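Local coordinates for protein SAM-dependent methyltransferase (Pyrococcus horikoshii, PDB 1WZN) that probably transfers a methyl group from S-adenosylmethionine to an acceptor, and here holds the product S-adenosylhomocysteine, at residues Glu32-Asp37 against Arg62-Val67; Val226-Tyr229 against Glu235-Pro238. All blocks are in the same frame, centred on the assembly; numbering follows the deposited sequence.

Contact 1. Residues Glu32-Asp37 against Arg62-Val67; sequences EIFKED and RGYEVV
F34 and Y64 meet through their rings and carry the whole contact. F34 comes from the end part of helix 23-36. Y64 sits in the turn between helix 54-61 and strand 65-70. The pair is an offset edge-to-face stack: the edge of F34 is turned toward one face of Y64. The ring centroids of F34 and Y64 are 5.4 Å apart and the planes meet at 65°. CE2 of F34 stands over the Y64 face near the rim, 3.9 Å from Y64 CZ. The neighbouring CD2 of F34 is 3.5 Å from Y64 OH, which lies at the F34 edge and in the plane of that ring. CG of F34 is anti to the carbonyl carbon (chi1 -70°), which sends the ring off the helix to Y64. Y64 takes the same first torsion (chi1 -66°), which brings its ring to F34. L59 of helix 54-61 and V42 also pack on both rings, and V140 and I142 of strand 139-146 press on F34. G63 has positive phi and closes helix 54-61 with a Schellman motif. The hydroxyl of Y64 hydrogen-bonds to E31 of helix 23-36, while R62 forms salt bridges with D28 and E31. The chemistry is therefore divided: the rings join by apolar and weakly polar packing, and the phenol end is tied to the same helix by a polar bond that should limit its swing.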
loop_
_atom_site.group_PDB
_atom_site.type_symbol
_atom_site.label_atom_id
_atom_site.label_comp_id
_atom_site.label_asym_id
_atom_site.label_seq_id
_atom_site.Cartn_x
_atom_site.Cartn_y
_atom_site.Cartn_z
ATOM N N GLU A 32 -6.545 33.287 -22.126
ATOM C CA GLU A 32 -5.691 34.177 -21.348
ATOM C C GLU A 32 -4.285 34.097 -21.940
ATOM O O GLU A 32 -3.575 35.098 -22.016
ATOM C CB GLU A 32 -5.663 33.785 -19.869
ATOM C CG GLU A 32 -4.667 34.619 -19.074
ATOM C CD GLU A 32 -4.834 34.489 -17.576
ATOM O OE1 GLU A 32 -4.785 33.350 -17.063
ATOM O OE2 GLU A 32 -5.010 35.533 -16.910
ATOM N N ILE A 33 -3.883 32.903 -22.374
ATOM C CA ILE A 33 -2.566 32.747 -22.981
ATOM C C ILE A 33 -2.525 33.547 -24.286
ATOM O O ILE A 33 -1.546 34.244 -24.561
ATOM C CB ILE A 33 -2.240 31.255 -23.262
ATOM C CG1 ILE A 33 -2.122 30.483 -21.941
ATOM C CG2 ILE A 33 -0.929 31.141 -24.024
ATOM C CD1 ILE A 33 -1.880 28.990 -22.132
ATOM N N PHE A 34 -3.585 33.453 -25.090
ATOM C CA PHE A 34 -3.648 34.202 -26.350
ATOM C C PHE A 34 -3.480 35.698 -26.079
ATOM O O PHE A 34 -2.734 36.394 -26.767
ATOM C CB PHE A 34 -5.002 34.011 -27.055
ATOM C CG PHE A 34 -5.228 32.632 -27.624
ATOM C CD1 PHE A 34 -4.169 31.754 -27.838
ATOM C CD2 PHE A 34 -6.515 32.236 -27.996
ATOM C CE1 PHE A 34 -4.390 30.497 -28.421
ATOM C CE2 PHE A 34 -6.744 30.988 -28.576
ATOM C CZ PHE A 34 -5.679 30.116 -28.791
ATOM N N LYS A 35 -4.179 36.180 -25.060
ATOM C CA LYS A 35 -4.147 37.592 -24.700
ATOM C C LYS A 35 -2.837 38.092 -24.106
ATOM O O LYS A 35 -2.359 39.166 -24.469
ATOM C CB LYS A 35 -5.290 37.896 -23.729
ATOM C CG LYS A 35 -5.246 39.287 -23.108
ATOM C CD LYS A 35 -6.357 39.449 -22.084
ATOM C CE LYS A 35 -6.232 40.755 -21.319
ATOM N NZ LYS A 35 -7.250 40.847 -20.233
ATOM N N GLU A 36 -2.251 37.311 -23.205
ATOM C CA GLU A 36 -1.026 37.726 -22.534
ATOM C C GLU A 36 0.295 37.229 -23.121
ATOM O O GLU A 36 1.305 37.926 -23.041
ATOM C CB GLU A 36 -1.090 37.321 -21.057
ATOM C CG GLU A 36 -2.276 37.874 -20.287
ATOM C CD GLU A 36 -2.320 39.390 -20.276
ATOM O OE1 GLU A 36 -1.244 40.020 -20.243
ATOM O OE2 GLU A 36 -3.433 39.955 -20.285
ATOM N N ASP A 37 0.302 36.037 -23.709
ATOM C CA ASP A 37 1.546 35.508 -24.259
ATOM C C ASP A 37 1.776 35.715 -25.748
ATOM O O ASP A 37 2.909 35.932 -26.175
ATOM C CB ASP A 37 1.669 34.027 -23.909
ATOM C CG ASP A 37 1.836 33.808 -22.418
ATOM O OD1 ASP A 37 2.837 34.306 -21.864
ATOM O OD2 ASP A 37 0.968 33.160 -21.799
ATOM N N ARG A 62 -16.425 30.230 -29.650
ATOM C CA ARG A 62 -16.035 31.541 -29.137
ATOM C C ARG A 62 -15.579 32.503 -30.249
ATOM O O ARG A 62 -15.163 33.628 -30.002
ATOM C CB ARG A 62 -14.915 31.343 -28.111
ATOM C CG ARG A 62 -15.397 30.631 -26.842
ATOM C CD ARG A 62 -14.287 30.535 -25.786
ATOM N NE ARG A 62 -14.641 29.568 -24.741
ATOM C CZ ARG A 62 -14.153 29.781 -23.502
ATOM N NH1 ARG A 62 -13.387 30.831 -23.259
ATOM N NH2 ARG A 62 -14.455 28.930 -22.518
ATOM N N GLY A 63 -15.625 32.017 -31.508
ATOM C CA GLY A 63 -15.402 32.924 -32.641
ATOM C C GLY A 63 -14.075 32.663 -33.368
ATOM O O GLY A 63 -13.752 33.267 -34.381
ATOM N N TYR A 64 -13.263 31.733 -32.889
ATOM C CA TYR A 64 -12.014 31.435 -33.570
ATOM C C TYR A 64 -12.274 30.663 -34.860
ATOM O O TYR A 64 -13.247 29.914 -34.955
ATOM C CB TYR A 64 -11.107 30.627 -32.636
ATOM C CG TYR A 64 -10.664 31.430 -31.436
ATOM C CD1 TYR A 64 -9.668 32.396 -31.560
ATOM C CD2 TYR A 64 -11.296 31.290 -30.201
ATOM C CE1 TYR A 64 -9.311 33.204 -30.492
ATOM C CE2 TYR A 64 -10.947 32.103 -29.119
ATOM C CZ TYR A 64 -9.951 33.058 -29.280
ATOM O OH TYR A 64 -9.598 33.882 -28.238
ATOM N N GLU A 65 -11.419 30.883 -35.857
ATOM C CA GLU A 65 -11.506 30.175 -37.133
ATOM C C GLU A 65 -10.584 28.993 -36.883
ATOM O O GLU A 65 -9.367 29.156 -36.856
ATOM C CB GLU A 65 -10.944 31.030 -38.272
ATOM C CG GLU A 65 -11.039 30.372 -39.645
ATOM C CD GLU A 65 -10.302 31.156 -40.722
ATOM O OE1 GLU A 65 -10.374 32.398 -40.705
ATOM O OE2 GLU A 65 -9.661 30.532 -41.588
ATOM N N VAL A 66 -11.157 27.810 -36.711
ATOM C CA VAL A 66 -10.357 26.637 -36.377
ATOM C C VAL A 66 -10.254 25.561 -37.440
ATOM O O VAL A 66 -11.218 25.273 -38.154
ATOM C CB VAL A 66 -10.910 25.984 -35.087
ATOM C CG1 VAL A 66 -9.942 24.925 -34.558
ATOM C CG2 VAL A 66 -11.166 27.062 -34.045
ATOM N N VAL A 67 -9.059 24.989 -37.548
ATOM C CA VAL A 67 -8.789 23.887 -38.466
ATOM C C VAL A 67 -8.353 22.739 -37.552
ATOM O O VAL A 67 -7.418 22.899 -36.774
ATOM C CB VAL A 67 -7.632 24.217 -39.431
ATOM C CG1 VAL A 67 -7.269 22.984 -40.259
ATOM C CG2 VAL A 67 -8.036 25.375 -40.350
#

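Contact 2. Residues Val226-Tyr229 against Glu235-Pro238; sequences VKIY and ELSP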
loop_
_atom_site.group_PDB
_atom_site.type_symbol
_atom_site.label_atom_id
_atom_site.label_comp_id
_atom_site.label_asym_id
_atom_site.label_seq_id
_atom_site.Cartn_x
_atom_site.Cartn_y
_atom_site.Cartn_z
ATOM N N VAL A 226 9.849 30.107 -24.533
ATOM C CA VAL A 226 9.006 29.005 -24.094
ATOM C C VAL A 226 8.664 29.215 -22.633
ATOM O O VAL A 226 9.513 29.618 -21.834
ATOM C CB VAL A 226 9.721 27.643 -24.246
ATOM C CG1 VAL A 226 8.863 26.535 -23.649
ATOM C CG2 VAL A 226 9.980 27.352 -25.709
ATOM N N LYS A 227 7.408 28.970 -22.289
ATOM C CA LYS A 227 6.969 29.115 -20.919
ATOM C C LYS A 227 6.356 27.805 -20.453
ATOM O O LYS A 227 5.823 27.038 -21.256
ATOM C CB LYS A 227 5.948 30.246 -20.809
ATOM C CG LYS A 227 6.531 31.611 -21.155
ATOM C CD LYS A 227 5.517 32.713 -20.949
ATOM C CE LYS A 227 6.185 34.079 -20.951
ATOM N NZ LYS A 227 7.473 34.084 -20.194
ATOM N N ILE A 228 6.469 27.543 -19.158
ATOM C CA ILE A 228 5.900 26.340 -18.568
ATOM C C ILE A 228 4.936 26.823 -17.501
ATOM O O ILE A 228 5.336 27.531 -16.575
ATOM C CB ILE A 228 6.987 25.459 -17.905
ATOM C CG1 ILE A 228 8.044 25.070 -18.938
ATOM C CG2 ILE A 228 6.352 24.199 -17.312
ATOM C CD1 ILE A 228 9.198 24.265 -18.364
ATOM N N TYR A 229 3.663 26.467 -17.645
ATOM C CA TYR A 229 2.645 26.868 -16.681
ATOM C C TYR A 229 2.020 25.619 -16.086
ATOM O O TYR A 229 2.215 24.516 -16.593
ATOM C CB TYR A 229 1.532 27.690 -17.351
ATOM C CG TYR A 229 1.964 29.005 -17.966
ATOM C CD1 TYR A 229 2.836 29.861 -17.295
ATOM C CD2 TYR A 229 1.462 29.412 -19.203
ATOM C CE1 TYR A 229 3.197 31.093 -17.839
ATOM C CE2 TYR A 229 1.812 30.642 -19.759
ATOM C CZ TYR A 229 2.679 31.478 -19.073
ATOM O OH TYR A 229 3.031 32.690 -19.619
ATOM N N GLU A 235 1.430 30.630 -14.353
ATOM C CA GLU A 235 2.496 30.529 -13.366
ATOM C C GLU A 235 2.713 29.040 -13.120
ATOM O O GLU A 235 1.909 28.212 -13.555
ATOM C CB GLU A 235 2.100 31.239 -12.065
ATOM C CG GLU A 235 0.810 30.736 -11.433
ATOM C CD GLU A 235 0.423 31.514 -10.181
ATOM O OE1 GLU A 235 0.253 32.749 -10.268
ATOM O OE2 GLU A 235 0.283 30.889 -9.107
ATOM N N LEU A 236 3.802 28.697 -12.442
ATOM C CA LEU A 236 4.092 27.302 -12.145
ATOM C C LEU A 236 4.349 27.168 -10.653
ATOM O O LEU A 236 5.238 27.819 -10.115
ATOM C CB LEU A 236 5.321 26.828 -12.925
ATOM C CG LEU A 236 5.712 25.353 -12.779
ATOM C CD1 LEU A 236 4.644 24.468 -13.416
ATOM C CD2 LEU A 236 7.060 25.109 -13.448
ATOM N N SER A 237 3.554 26.341 -9.984
ATOM C CA SER A 237 3.719 26.127 -8.554
ATOM C C SER A 237 4.353 24.758 -8.332
ATOM O O SER A 237 4.110 23.819 -9.090
ATOM C CB SER A 237 2.367 26.210 -7.842
ATOM O OG SER A 237 1.796 27.498 -8.004
ATOM N N PRO A 238 5.174 24.633 -7.278
ATOM C CA PRO A 238 5.880 23.400 -6.912
ATOM C C PRO A 238 5.095 22.100 -7.032
ATOM O O PRO A 238 5.605 21.109 -7.556
ATOM C CB PRO A 238 6.318 23.675 -5.475
ATOM C CG PRO A 238 6.638 25.132 -5.520
ATOM C CD PRO A 238 5.457 25.702 -6.299
#
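This is the long connection of the antiparallel strand pair 225-230 and 242-248, at the edge of the class I methyltransferase (Rossmann-like) sheet. Strand 225-230 is outermost in the sheet of this chain, and its backbone bonds go to strand 242-248. Residues 235-238 form a loop beside it, with no hydrogen bond between the two segments. The nearest backbones are at Y229 and L236, whose CA atoms lie 4.8 Å apart. Y229 CA makes a CA-H...O contact with E235 O at 3.5 Å, with 126° at the hydrogen. The Y229 ring lies beside the backbone of E235, its CD1 3.4 Å from E235 N. Its CG is anti to the carbonyl carbon (chi1 -63°), and the phenol slants off the strand to D37, to which OH hydrogen-bonds. With an alanine in place of Y229, D37 would probably lose this hydroxyl partner and a gap would open beside the backbone of E235. The side chains of I228 and L236 run alongside each other in a common direction. I228 also packs on P212 and R216 of helix 212-219. L236 rests on Y243 of strand 242-248 and on A179 of a second subunit, so the loop also takes part in the assembly. One methyl of L236, CD1, sits 3.9 Å from the carbonyl carbon of Y229. The other, CD2, meets I228 CG2 at 4.0 Å.

In the fold
Contact 1 comes first along the chain. It closes a loop that runs from helix 23-36 through strand 44-48 and helix 54-61 to the start of strand 65-70. Contact 2 follows much later and closes a short loop between the end of strand 225-230 and residues 235-238. The two are in series, neither nested nor crossed, with centres about 19 Å apart. Both reach the same seven-stranded sheet. Contact 1 joins a covering helix to the turn that leads into a parallel strand, and contact 2 lies at the antiparallel edge. D37 of contact 1, near the end of helix 23-36, touches contact 2. R234, just before residues 235-238, adds a salt bridge to D37.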